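Local coordinates for malonyl CoA-acyl carrier protein transacylase (Clostridium perfringens, PDB 3PTW), which probably transfers the malonyl group from malonyl-CoA to acyl carrier protein, the step that readies malonyl units for fatty acid synthesis, at residues G5-G10 and N257-M262; S84-G89 and I225-V230; L92-A97 and E243-Q248; V267-E272 and N289-N294. All coordinates share one frame; numbering follows the deposited sequence.

Contact 1: G5-G10 and N257-M262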
loop_
_atom_site.group_PDB
_atom_site.type_symbol
_atom_site.label_atom_id
_atom_site.label_comp_id
_atom_site.label_asym_id
_atom_site.label_seq_id
_atom_site.Cartn_x
_atom_site.Cartn_y
_atom_site.Cartn_z
ATOM N N GLY A 5 8.793 -10.974 -7.132
ATOM C CA GLY A 5 8.448 -9.586 -6.789
ATOM C C GLY A 5 7.709 -9.495 -5.456
ATOM O O GLY A 5 6.801 -10.283 -5.199
ATOM N N PHE A 6 8.092 -8.546 -4.599
ATOM C CA PHE A 6 7.447 -8.388 -3.276
ATOM C C PHE A 6 6.334 -7.336 -3.340
ATOM O O PHE A 6 6.502 -6.275 -3.950
ATOM C CB PHE A 6 8.450 -7.957 -2.196
ATOM C CG PHE A 6 9.380 -9.054 -1.713
ATOM C CD1 PHE A 6 9.115 -10.392 -1.949
ATOM C CD2 PHE A 6 10.502 -8.724 -0.962
ATOM C CE1 PHE A 6 9.985 -11.390 -1.476
ATOM C CE2 PHE A 6 11.375 -9.716 -0.477
ATOM C CZ PHE A 6 11.112 -11.040 -0.734
ATOM N N LEU A 7 5.212 -7.631 -2.698
ATOM C CA LEU A 7 4.111 -6.675 -2.593
ATOM C C LEU A 7 3.847 -6.475 -1.112
ATOM O O LEU A 7 3.700 -7.447 -0.361
ATOM C CB LEU A 7 2.840 -7.194 -3.286
ATOM C CG LEU A 7 2.917 -7.595 -4.764
ATOM C CD1 LEU A 7 1.615 -8.223 -5.206
ATOM C CD2 LEU A 7 3.299 -6.437 -5.679
ATOM N N PHE A 8 3.816 -5.226 -0.680
ATOM C CA PHE A 8 3.624 -4.965 0.744
ATOM C C PHE A 8 2.236 -4.445 1.025
ATOM O O PHE A 8 1.779 -3.495 0.372
ATOM C CB PHE A 8 4.702 -4.022 1.272
ATOM C CG PHE A 8 6.090 -4.584 1.143
ATOM C CD1 PHE A 8 6.560 -5.525 2.072
ATOM C CD2 PHE A 8 6.908 -4.209 0.079
ATOM C CE1 PHE A 8 7.824 -6.070 1.952
ATOM C CE2 PHE A 8 8.190 -4.752 -0.060
ATOM C CZ PHE A 8 8.653 -5.689 0.883
ATOM N N ALA A 9 1.583 -5.083 1.998
ATOM C CA ALA A 9 0.215 -4.745 2.423
ATOM C C ALA A 9 0.070 -3.309 2.879
ATOM O O ALA A 9 1.040 -2.693 3.341
ATOM C CB ALA A 9 -0.228 -5.667 3.527
ATOM N N GLY A 10 -1.150 -2.787 2.783
ATOM C CA GLY A 10 -1.413 -1.394 3.121
ATOM C C GLY A 10 -2.659 -1.178 3.958
ATOM O O GLY A 10 -3.202 -2.121 4.567
ATOM N N ASN A 257 -0.639 -0.318 -13.178
ATOM C CA ASN A 257 0.536 -0.043 -14.011
ATOM C C ASN A 257 1.818 -0.584 -13.357
ATOM O O ASN A 257 2.696 -1.145 -14.042
ATOM C CB ASN A 257 0.673 1.452 -14.298
ATOM C CG ASN A 257 -0.622 2.086 -14.809
ATOM O OD1 ASN A 257 -1.614 2.222 -14.080
ATOM N ND2 ASN A 257 -0.603 2.496 -16.060
ATOM N N ASP A 258 1.902 -0.420 -12.035
ATOM C CA ASP A 258 3.029 -0.927 -11.248
ATOM C C ASP A 258 3.201 -2.426 -11.466
ATOM O O ASP A 258 4.295 -2.886 -11.784
ATOM C CB ASP A 258 2.840 -0.647 -9.747
ATOM C CG ASP A 258 3.105 0.794 -9.379
ATOM O OD1 ASP A 258 3.872 1.477 -10.102
ATOM O OD2 ASP A 258 2.569 1.251 -8.343
ATOM N N ILE A 259 2.108 -3.172 -11.314
ATOM C CA ILE A 259 2.127 -4.629 -11.491
ATOM C C ILE A 259 2.560 -4.987 -12.914
ATOM O O ILE A 259 3.431 -5.833 -13.109
ATOM C CB ILE A 259 0.757 -5.270 -11.153
ATOM C CG1 ILE A 259 0.384 -4.998 -9.692
ATOM C CG2 ILE A 259 0.750 -6.780 -11.501
ATOM C CD1 ILE A 259 1.437 -5.490 -8.643
ATOM N N GLU A 260 1.952 -4.309 -13.884
ATOM C CA GLU A 260 2.231 -4.501 -15.306
ATOM C C GLU A 260 3.732 -4.345 -15.584
ATOM O O GLU A 260 4.336 -5.176 -16.263
ATOM C CB GLU A 260 1.387 -3.488 -16.125
ATOM C CG GLU A 260 0.566 -4.077 -17.275
ATOM C CD GLU A 260 -0.936 -3.678 -17.241
ATOM O OE1 GLU A 260 -1.780 -4.602 -17.305
ATOM O OE2 GLU A 260 -1.276 -2.475 -17.160
ATOM N N LYS A 261 4.332 -3.287 -15.041
ATOM C CA LYS A 261 5.761 -3.036 -15.188
ATOM C C LYS A 261 6.613 -4.098 -14.502
ATOM O O LYS A 261 7.657 -4.511 -15.026
ATOM C CB LYS A 261 6.128 -1.635 -14.690
ATOM C CG LYS A 261 5.718 -0.522 -15.648
ATOM C CD LYS A 261 6.657 -0.448 -16.845
ATOM C CE LYS A 261 6.033 0.364 -17.970
ATOM N NZ LYS A 261 5.207 -0.491 -18.880
ATOM N N MET A 262 6.158 -4.556 -13.337
ATOM C CA MET A 262 6.854 -5.619 -12.628
ATOM C C MET A 262 6.923 -6.859 -13.522
ATOM O O MET A 262 7.978 -7.471 -13.652
ATOM C CB MET A 262 6.180 -5.930 -11.282
ATOM C CG MET A 262 6.431 -4.865 -10.218
ATOM S SD MET A 262 5.696 -5.183 -8.602
ATOM C CE MET A 262 6.882 -6.357 -7.918
#

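Contact 2: S84-G89 and I225-V230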
loop_
_atom_site.group_PDB
_atom_site.type_symbol
_atom_site.label_atom_id
_atom_site.label_comp_id
_atom_site.label_asym_id
_atom_site.label_seq_id
_atom_site.Cartn_x
_atom_site.Cartn_y
_atom_site.Cartn_z
ATOM N N SER A 84 14.159 -10.755 -3.084
ATOM C CA SER A 84 13.690 -10.119 -4.302
ATOM C C SER A 84 14.264 -8.710 -4.357
ATOM O O SER A 84 14.474 -8.069 -3.322
ATOM C CB SER A 84 12.161 -10.023 -4.307
ATOM O OG SER A 84 11.698 -8.973 -5.162
ATOM N N HIS A 85 14.501 -8.227 -5.570
ATOM C CA HIS A 85 14.920 -6.845 -5.766
ATOM C C HIS A 85 13.950 -6.070 -6.661
ATOM O O HIS A 85 14.332 -5.077 -7.299
ATOM C CB HIS A 85 16.337 -6.796 -6.325
ATOM C CG HIS A 85 16.498 -7.504 -7.636
ATOM N ND1 HIS A 85 16.854 -8.835 -7.726
ATOM C CD2 HIS A 85 16.381 -7.059 -8.908
ATOM C CE1 HIS A 85 16.937 -9.181 -8.997
ATOM N NE2 HIS A 85 16.656 -8.120 -9.736
ATOM N N ILE A 86 12.701 -6.536 -6.723
ATOM C CA ILE A 86 11.618 -5.794 -7.383
ATOM C C ILE A 86 10.378 -5.812 -6.496
ATOM O O ILE A 86 9.814 -6.875 -6.228
ATOM C CB ILE A 86 11.256 -6.346 -8.802
ATOM C CG1 ILE A 86 12.513 -6.731 -9.600
ATOM C CG2 ILE A 86 10.417 -5.317 -9.564
ATOM C CD1 ILE A 86 12.244 -7.560 -10.890
ATOM N N SER A 87 9.966 -4.639 -6.022
ATOM C CA SER A 87 8.844 -4.555 -5.090
ATOM C C SER A 87 7.972 -3.323 -5.284
ATOM O O SER A 87 8.345 -2.378 -5.977
ATOM C CB SER A 87 9.325 -4.658 -3.635
ATOM O OG SER A 87 10.106 -3.546 -3.243
ATOM N N CYS A 88 6.786 -3.361 -4.690
ATOM C CA CYS A 88 5.934 -2.186 -4.617
ATOM C C CYS A 88 4.857 -2.427 -3.601
ATOM O O CYS A 88 4.781 -3.521 -3.023
ATOM C CB CYS A 88 5.339 -1.824 -5.985
ATOM S SG CYS A 88 3.871 -2.685 -6.474
ATOM N N GLY A 89 4.054 -1.389 -3.378
ATOM C CA GLY A 89 2.905 -1.428 -2.492
ATOM C C GLY A 89 1.735 -0.669 -3.103
ATOM O O GLY A 89 1.772 -0.272 -4.279
ATOM N N ILE A 225 14.667 -2.441 -7.371
ATOM C CA ILE A 225 13.656 -1.703 -8.117
ATOM C C ILE A 225 12.430 -1.564 -7.247
ATOM O O ILE A 225 11.937 -2.550 -6.692
ATOM C CB ILE A 225 13.299 -2.411 -9.443
ATOM C CG1 ILE A 225 14.495 -2.383 -10.402
ATOM C CG2 ILE A 225 12.075 -1.761 -10.107
ATOM C CD1 ILE A 225 14.366 -3.340 -11.594
ATOM N N VAL A 226 11.969 -0.328 -7.097
ATOM C CA VAL A 226 10.736 -0.050 -6.383
ATOM C C VAL A 226 9.843 0.667 -7.373
ATOM O O VAL A 226 10.304 1.590 -8.069
ATOM C CB VAL A 226 10.981 0.826 -5.131
ATOM C CG1 VAL A 226 9.663 1.208 -4.473
ATOM C CG2 VAL A 226 11.878 0.105 -4.155
ATOM N N MET A 227 8.591 0.221 -7.469
ATOM C CA MET A 227 7.613 0.869 -8.341
ATOM C C MET A 227 6.963 2.050 -7.632
ATOM O O MET A 227 6.586 1.970 -6.441
ATOM C CB MET A 227 6.539 -0.117 -8.837
ATOM C CG MET A 227 7.073 -1.301 -9.619
ATOM S SD MET A 227 7.989 -0.774 -11.088
ATOM C CE MET A 227 8.648 -2.292 -11.740
ATOM N N SER A 228 6.849 3.155 -8.364
ATOM C CA SER A 228 6.173 4.331 -7.846
ATOM C C SER A 228 4.696 4.294 -8.202
ATOM O O SER A 228 4.347 4.140 -9.379
ATOM C CB SER A 228 6.823 5.613 -8.370
ATOM O OG SER A 228 5.903 6.715 -8.333
ATOM N N ASN A 229 3.846 4.435 -7.177
ATOM C CA ASN A 229 2.395 4.554 -7.334
ATOM C C ASN A 229 2.022 5.780 -8.179
ATOM O O ASN A 229 1.061 5.741 -8.960
ATOM C CB ASN A 229 1.669 4.661 -5.960
ATOM C CG ASN A 229 1.636 3.342 -5.149
ATOM O OD1 ASN A 229 1.371 3.371 -3.940
ATOM N ND2 ASN A 229 1.869 2.206 -5.794
ATOM N N VAL A 230 2.757 6.876 -8.005
ATOM C CA VAL A 230 2.496 8.111 -8.769
ATOM C C VAL A 230 2.825 7.924 -10.253
ATOM O O VAL A 230 2.030 8.295 -11.126
ATOM C CB VAL A 230 3.292 9.343 -8.220
ATOM C CG1 VAL A 230 3.238 10.525 -9.202
ATOM C CG2 VAL A 230 2.741 9.772 -6.879
HETATM O O HOH W 1 12.630 -3.974 -4.491
HETATM O O HOH W 2 4.931 1.271 -4.534
#

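Contact 3: L92-A97 and E243-Q248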
loop_
_atom_site.group_PDB
_atom_site.type_symbol
_atom_site.label_atom_id
_atom_site.label_comp_id
_atom_site.label_asym_id
_atom_site.label_seq_id
_atom_site.Cartn_x
_atom_site.Cartn_y
_atom_site.Cartn_z
ATOM N N LEU A 92 0.318 2.910 1.160
ATOM C CA LEU A 92 1.196 2.776 2.326
ATOM C C LEU A 92 2.366 1.808 2.142
ATOM O O LEU A 92 3.487 2.098 2.586
ATOM C CB LEU A 92 0.406 2.380 3.577
ATOM C CG LEU A 92 1.254 2.070 4.820
ATOM C CD1 LEU A 92 2.003 3.307 5.328
ATOM C CD2 LEU A 92 0.403 1.469 5.920
ATOM N N GLY A 93 2.105 0.664 1.510
ATOM C CA GLY A 93 3.134 -0.368 1.286
ATOM C C GLY A 93 4.310 0.085 0.418
ATOM O O GLY A 93 5.341 -0.599 0.362
ATOM N N GLU A 94 4.170 1.240 -0.242
ATOM C CA GLU A 94 5.285 1.844 -0.980
ATOM C C GLU A 94 6.416 2.188 -0.025
ATOM O O GLU A 94 7.593 2.098 -0.391
ATOM C CB GLU A 94 4.845 3.097 -1.741
ATOM C CG GLU A 94 5.989 3.843 -2.460
ATOM C CD GLU A 94 5.511 4.559 -3.694
ATOM O OE1 GLU A 94 4.560 4.051 -4.350
ATOM O OE2 GLU A 94 6.084 5.625 -4.019
ATOM N N TYR A 95 6.054 2.542 1.214
ATOM C CA TYR A 95 7.055 2.771 2.267
ATOM C C TYR A 95 7.810 1.499 2.649
ATOM O O TYR A 95 9.022 1.539 2.790
ATOM C CB TYR A 95 6.453 3.475 3.491
ATOM C CG TYR A 95 6.168 4.932 3.202
ATOM C CD1 TYR A 95 7.108 5.917 3.496
ATOM C CD2 TYR A 95 4.970 5.324 2.595
ATOM C CE1 TYR A 95 6.865 7.253 3.207
ATOM C CE2 TYR A 95 4.722 6.668 2.299
ATOM C CZ TYR A 95 5.671 7.619 2.613
ATOM O OH TYR A 95 5.445 8.950 2.330
ATOM N N SER A 96 7.109 0.375 2.792
ATOM C CA SER A 96 7.783 -0.890 3.106
ATOM C C SER A 96 8.749 -1.265 1.981
ATOM O O SER A 96 9.790 -1.851 2.226
ATOM C CB SER A 96 6.781 -2.045 3.288
ATOM O OG SER A 96 5.756 -1.756 4.232
ATOM N N ALA A 97 8.363 -0.975 0.743
ATOM C CA ALA A 97 9.238 -1.257 -0.394
ATOM C C ALA A 97 10.508 -0.387 -0.314
ATOM O O ALA A 97 11.619 -0.906 -0.454
ATOM C CB ALA A 97 8.496 -1.060 -1.704
ATOM N N GLU A 243 9.460 14.134 -3.614
ATOM C CA GLU A 243 8.367 14.667 -4.427
ATOM C C GLU A 243 7.406 13.571 -4.855
ATOM O O GLU A 243 6.203 13.781 -4.860
ATOM C CB GLU A 243 8.919 15.405 -5.642
ATOM C CG GLU A 243 7.913 15.732 -6.711
ATOM C CD GLU A 243 8.570 15.820 -8.074
ATOM O OE1 GLU A 243 8.316 14.915 -8.909
ATOM O OE2 GLU A 243 9.364 16.774 -8.294
ATOM N N LEU A 244 7.944 12.410 -5.226
ATOM C CA LEU A 244 7.110 11.252 -5.562
ATOM C C LEU A 244 6.291 10.757 -4.367
ATOM O O LEU A 244 5.232 10.170 -4.544
ATOM C CB LEU A 244 7.965 10.123 -6.122
ATOM C CG LEU A 244 7.977 9.893 -7.649
ATOM C CD1 LEU A 244 7.582 11.100 -8.496
ATOM C CD2 LEU A 244 9.321 9.373 -8.075
ATOM N N LEU A 245 6.791 11.011 -3.164
ATOM C CA LEU A 245 6.128 10.581 -1.926
ATOM C C LEU A 245 5.149 11.670 -1.482
ATOM O O LEU A 245 4.077 11.396 -0.926
ATOM C CB LEU A 245 7.178 10.313 -0.851
ATOM C CG LEU A 245 7.507 8.913 -0.316
ATOM C CD1 LEU A 245 7.147 7.761 -1.248
ATOM C CD2 LEU A 245 8.966 8.859 0.127
ATOM N N THR A 246 5.520 12.910 -1.762
ATOM C CA THR A 246 4.635 14.056 -1.568
ATOM C C THR A 246 3.407 13.925 -2.471
ATOM O O THR A 246 2.287 13.906 -1.972
ATOM C CB THR A 246 5.407 15.366 -1.817
ATOM O OG1 THR A 246 6.292 15.578 -0.712
ATOM C CG2 THR A 246 4.473 16.569 -1.969
ATOM N N SER A 247 3.634 13.834 -3.786
ATOM C CA SER A 247 2.574 13.593 -4.779
ATOM C C SER A 247 1.641 12.396 -4.480
ATOM O O SER A 247 0.435 12.467 -4.728
ATOM C CB SER A 247 3.201 13.396 -6.164
ATOM O OG SER A 247 3.861 14.569 -6.591
ATOM N N GLN A 248 2.199 11.306 -3.945
ATOM C CA GLN A 248 1.460 10.050 -3.745
ATOM C C GLN A 248 0.137 10.199 -2.986
ATOM O O GLN A 248 -0.873 9.570 -3.359
ATOM C CB GLN A 248 2.353 8.997 -3.056
ATOM C CG GLN A 248 1.779 7.579 -3.090
ATOM C CD GLN A 248 2.307 6.690 -1.976
ATOM O OE1 GLN A 248 2.472 7.134 -0.827
ATOM N NE2 GLN A 248 2.555 5.427 -2.300
HETATM O O HOH W 3 5.007 7.327 -5.736
HETATM O O HOH W 4 3.526 9.169 0.665
#

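Contact 4: V267-E272 and N289-N294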
loop_
_atom_site.group_PDB
_atom_site.type_symbol
_atom_site.label_atom_id
_atom_site.label_comp_id
_atom_site.label_asym_id
_atom_site.label_seq_id
_atom_site.Cartn_x
_atom_site.Cartn_y
_atom_site.Cartn_z
ATOM N N VAL A 267 9.114 -10.407 -13.438
ATOM C CA VAL A 267 8.592 -11.124 -12.270
ATOM C C VAL A 267 7.502 -12.091 -12.725
ATOM O O VAL A 267 6.600 -11.722 -13.475
ATOM C CB VAL A 267 8.130 -10.200 -11.074
ATOM C CG1 VAL A 267 7.243 -9.119 -11.541
ATOM C CG2 VAL A 267 7.389 -10.990 -10.017
ATOM N N ASP A 268 7.620 -13.336 -12.290
ATOM C CA ASP A 268 6.623 -14.347 -12.584
ATOM C C ASP A 268 6.028 -14.903 -11.287
ATOM O O ASP A 268 5.108 -15.721 -11.323
ATOM C CB ASP A 268 7.228 -15.464 -13.454
ATOM C CG ASP A 268 8.363 -16.206 -12.766
ATOM O OD1 ASP A 268 8.671 -15.915 -11.590
ATOM O OD2 ASP A 268 8.955 -17.099 -13.410
ATOM N N THR A 269 6.547 -14.430 -10.153
ATOM C CA THR A 269 6.105 -14.887 -8.838
ATOM C C THR A 269 5.960 -13.700 -7.877
ATOM O O THR A 269 6.931 -13.030 -7.552
ATOM C CB THR A 269 7.068 -15.952 -8.258
ATOM O OG1 THR A 269 7.427 -16.889 -9.284
ATOM C CG2 THR A 269 6.434 -16.703 -7.088
ATOM N N PHE A 270 4.726 -13.432 -7.465
ATOM C CA PHE A 270 4.428 -12.341 -6.549
ATOM C C PHE A 270 4.188 -12.876 -5.153
ATOM O O PHE A 270 3.430 -13.825 -4.959
ATOM C CB PHE A 270 3.211 -11.555 -7.016
ATOM C CG PHE A 270 3.456 -10.753 -8.249
ATOM C CD1 PHE A 270 3.941 -9.452 -8.163
ATOM C CD2 PHE A 270 3.219 -11.297 -9.504
ATOM C CE1 PHE A 270 4.164 -8.693 -9.314
ATOM C CE2 PHE A 270 3.441 -10.541 -10.669
ATOM C CZ PHE A 270 3.910 -9.242 -10.566
ATOM N N ILE A 271 4.870 -12.273 -4.192
ATOM C CA ILE A 271 4.677 -12.601 -2.790
ATOM C C ILE A 271 4.151 -11.356 -2.092
ATOM O O ILE A 271 4.889 -10.377 -1.940
ATOM C CB ILE A 271 5.989 -13.014 -2.093
ATOM C CG1 ILE A 271 6.825 -13.956 -2.974
ATOM C CG2 ILE A 271 5.693 -13.555 -0.681
ATOM C CD1 ILE A 271 6.549 -15.430 -2.812
ATOM N N GLU A 272 2.882 -11.404 -1.680
ATOM C CA GLU A 272 2.292 -10.363 -0.849
ATOM C C GLU A 272 2.777 -10.542 0.586
ATOM O O GLU A 272 2.669 -11.614 1.150
ATOM C CB GLU A 272 0.765 -10.411 -0.927
ATOM C CG GLU A 272 0.027 -9.450 0.005
ATOM C CD GLU A 272 -1.418 -9.231 -0.429
ATOM O OE1 GLU A 272 -1.997 -10.162 -1.033
ATOM O OE2 GLU A 272 -1.984 -8.130 -0.170
ATOM N N ASN A 289 -1.782 -15.846 -15.076
ATOM C CA ASN A 289 -0.741 -16.852 -15.324
ATOM C C ASN A 289 0.391 -16.878 -14.315
ATOM O O ASN A 289 0.923 -17.939 -14.006
ATOM C CB ASN A 289 -0.166 -16.692 -16.731
ATOM C CG ASN A 289 -1.209 -16.873 -17.799
ATOM O OD1 ASN A 289 -1.350 -16.036 -18.689
ATOM N ND2 ASN A 289 -1.969 -17.960 -17.709
ATOM N N VAL A 290 0.759 -15.706 -13.810
ATOM C CA VAL A 290 1.826 -15.590 -12.818
ATOM C C VAL A 290 1.450 -16.293 -11.514
ATOM O O VAL A 290 0.265 -16.407 -11.171
ATOM C CB VAL A 290 2.189 -14.110 -12.540
ATOM C CG1 VAL A 290 2.620 -13.424 -13.826
ATOM C CG2 VAL A 290 1.018 -13.364 -11.903
ATOM N N THR A 291 2.465 -16.752 -10.794
ATOM C CA THR A 291 2.259 -17.341 -9.493
ATOM C C THR A 291 2.081 -16.229 -8.454
ATOM O O THR A 291 2.838 -15.251 -8.408
ATOM C CB THR A 291 3.422 -18.259 -9.110
ATOM O OG1 THR A 291 3.615 -19.239 -10.144
ATOM C CG2 THR A 291 3.137 -18.958 -7.799
ATOM N N VAL A 292 1.066 -16.391 -7.623
ATOM C CA VAL A 292 0.746 -15.401 -6.632
ATOM C C VAL A 292 0.706 -16.098 -5.281
ATOM O O VAL A 292 0.011 -17.103 -5.122
ATOM C CB VAL A 292 -0.605 -14.717 -6.950
ATOM C CG1 VAL A 292 -1.064 -13.886 -5.770
ATOM C CG2 VAL A 292 -0.492 -13.845 -8.188
ATOM N N LEU A 293 1.480 -15.574 -4.328
ATOM C CA LEU A 293 1.549 -16.116 -2.979
ATOM C C LEU A 293 1.461 -14.993 -1.962
ATOM O O LEU A 293 1.539 -13.813 -2.324
ATOM C CB LEU A 293 2.847 -16.918 -2.780
ATOM C CG LEU A 293 3.150 -18.036 -3.784
ATOM C CD1 LEU A 293 4.606 -18.479 -3.667
ATOM C CD2 LEU A 293 2.200 -19.233 -3.623
ATOM N N ASN A 294 1.285 -15.353 -0.692
ATOM C CA ASN A 294 1.220 -14.359 0.379
ATOM C C ASN A 294 1.745 -14.918 1.693
ATOM O O ASN A 294 1.674 -16.134 1.934
ATOM C CB ASN A 294 -0.202 -13.800 0.560
ATOM C CG ASN A 294 -1.116 -14.750 1.335
ATOM O OD1 ASN A 294 -1.702 -15.655 0.755
ATOM N ND2 ASN A 294 -1.218 -14.554 2.655
#

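Contact 1: G5-G10 and N257-M262
Leu7 lays its CD2 methyl against the end of Ile259, with CD2 and Ile259 CD1 3.6 Å apart. The two side chains meet at about a right angle, so the branched end of one crosses the end of the other. The same CD2 methyl also meets the sulfur of Met262, 4.0 Å from SD, and is therefore held between two residues one helical turn apart. Met262 reaches toward the start of 5-10. Its chain runs straight out to SD and then bends, chi3 79°, which lays CE over the backbone: CE lies 3.8 Å from Gly5 CA and 4.0 Å from Phe6 O. Gly5, without a side chain, allows this methyl to settle directly on the main chain, and the flexible thioether suits a place where a long apolar arm must follow the strand surface. No hydrogen bond crosses the contact.

This is a helix packed on one face of a parallel sheet, as in an alpha/beta fold. The axes of 5-8 and 257-262 come within 10.7 Å and run nearly antiparallel, at 163°, as expected of a helix that returns the chain before the next parallel strand, here 269-273. Phe6, between Gly5 and Leu7, starts its side chain away from helix 255-264, and its ring meets that of His100 beyond the sheet. Cys88 and Phe270, on the strands flanking 4-8, touch Met262, as does Val267, while Val283 of helix 278-286 meets both Leu7 and Ile259.

Contact 2: S84-G89 and I225-V230
Strand 86-89, which runs into a probable nucleophile elbow, is joined to its parallel neighbour 225-228 by a ladder of main-chain bonds. Ile225 N donates to His85 O (2.7 Å), Ser87 N to Ile225 O (2.9 Å) and Met227 N to Ser87 O (3.0 Å). Ile86 and Ile225 lie side by side on one face of the sheet, their CG2 methyls touching. Met227 bends at chi2, -59°, bringing CE back to Ile86 CG2, while its CB rests 3.5 Å from Cys88 CB; these apolar groups face helix 255-264. On the other face the small Ser87 lets helix 93-100 come close through Ala97, and a water links its OG to Ile225 O.

Past Met227 the strands diverge, just where Gly89 opens the GxSxG sequence of the elbow, consistent with an acyl transferase that uses a nucleophilic serine. A water spans the gap, accepting from Gly89 N at 3.0 Å and donating to Met227 O at 2.6 Å. One step on, an asparagine suits its place because one flat group offers both donor and acceptor to the turn. Asn229 ND2 gives Gly89 O an almost straight bond of 2.9 Å (177° at the hydrogen); Gly89 O lies in the amide plane of Asn229, whereas ND2 stands above the carbonyl plane of Gly89. Further bonds fix the amide's rotation: OD1 accepts from Ser91 N, and ND2 also donates to Asp258 OD2.

Contact 3: L92-A97 and E243-Q248
Helices 93-97 and 243-248 run nearly antiparallel, at 163°, with axes 12.2 Å apart and their nearest CA atoms, those of Glu94 and Leu245, separated by 8.8 Å, so long side chains must fill the space between them. Tyr95 and Leu245 approach from opposite directions: Leu245 CG stands obliquely to the ring, 3.4 Å from the phenol OH. That hydroxyl donates to a water at 2.6 Å, lying in the ring plane, and the water donates to Leu245 O and to Gln248 OE1. Tyrosine suits the place: its ring packs on leucine while its hydroxyl donates to the water.

Gln248 reaches across with CG anti to its backbone N, chi1 -167°, and an extended chain. Its amide is held at both ends, OE1 by the water and Arg116 NH2, NE2 by Ser91 O. Glu94 comes from the opposite direction: Gln248 NE2 lies 3.3 Å from Glu94 CB, with carboxylate and amide planes 52° apart. The buried carboxylate is well supplied with partners: OE1 accepts from Asn229 N, OE2 from a water that also donates to Leu244 O, and OE2 is bonded to Tyr235 OH. Such a network would probably stabilise its negative charge.

Helix 93-100 follows the probable nucleophile elbow, and Gln248 O bonds His199 ND1. A histidine so oriented, with the elbow serine, fits the Ser-His dyad of malonyl transferases, Ser91 and His199 being the probable pair.

Contact 4: V267-E272 and N289-N294
Phe270 has its CG beside the backbone N and its ring turned by a chi2 of -89°, which brings the CD2-CE2 edge against Val290; CD2 lies 3.9 Å from Val290 CG2, near the ring plane. On the opposite face of the sheet from Phe270, Ile271 has a chi2 of -90° that carries CD1 over to Leu293 CD1, 3.7 Å away. The two aliphatic chains lie side by side, as do Thr269 and Thr291 one pair earlier on the same face, where the CG2 methyl of Thr269 meets CB of Thr291. Paired residues of parallel strands point the same way, and beta-branched residues, common in strands, and leucine present methyl groups that pack flank to flank.

Beneath the side chains runs a regular parallel ladder, the strands inclined by only 18°. Thr291 N donates to Asp268 O (2.9 Å), Phe270 N to Thr291 O (2.8 Å), Leu293 N to Phe270 O (2.7 Å) and Glu272 N to Leu293 O (2.8 Å). Over the centre of the Phe270 ring, Val267 CG2 sits 3.8 Å above the plane and so covers one face. Thr269 OG1 donates to Asp268 OD1 from above the carboxylate plane.

Glu272 extends away from the ladder, its two oxygens accepting from Leu279 N and Ser280 N of helix 278-286, whose N-terminal end would probably favour the charged carboxylate. That helix links the two strands as a beta-alpha-beta unit and, with helix 255-264, packs on the Phe270 side; helix 298-315 covers Thr269, Thr291 and Leu293, and strand 291-295 forms one border of the sheet.

In the fold
Contacts 1, 2 and 4 share one sheet: contacts 2 and 4 join strand pairs on either side of strand 4-8, which carries contact 1. Contacts 1, 2 and 3 are buried, whereas contact 4, at an outermost strand, is partly exposed. Chemistry follows place. Contact 1 is helix-on-sheet packing, chiefly apolar, without a hydrogen bond across it; contacts 2 and 4 are main-chain ladders, the first ending in a polar asparagine bridge, the second regular to its end. Contact 3, about 10 Å from contact 2 between centres, relies on buried polar groups and waters around the probable active site. Asn229 of contact 2 ties contacts 1 and 3 together.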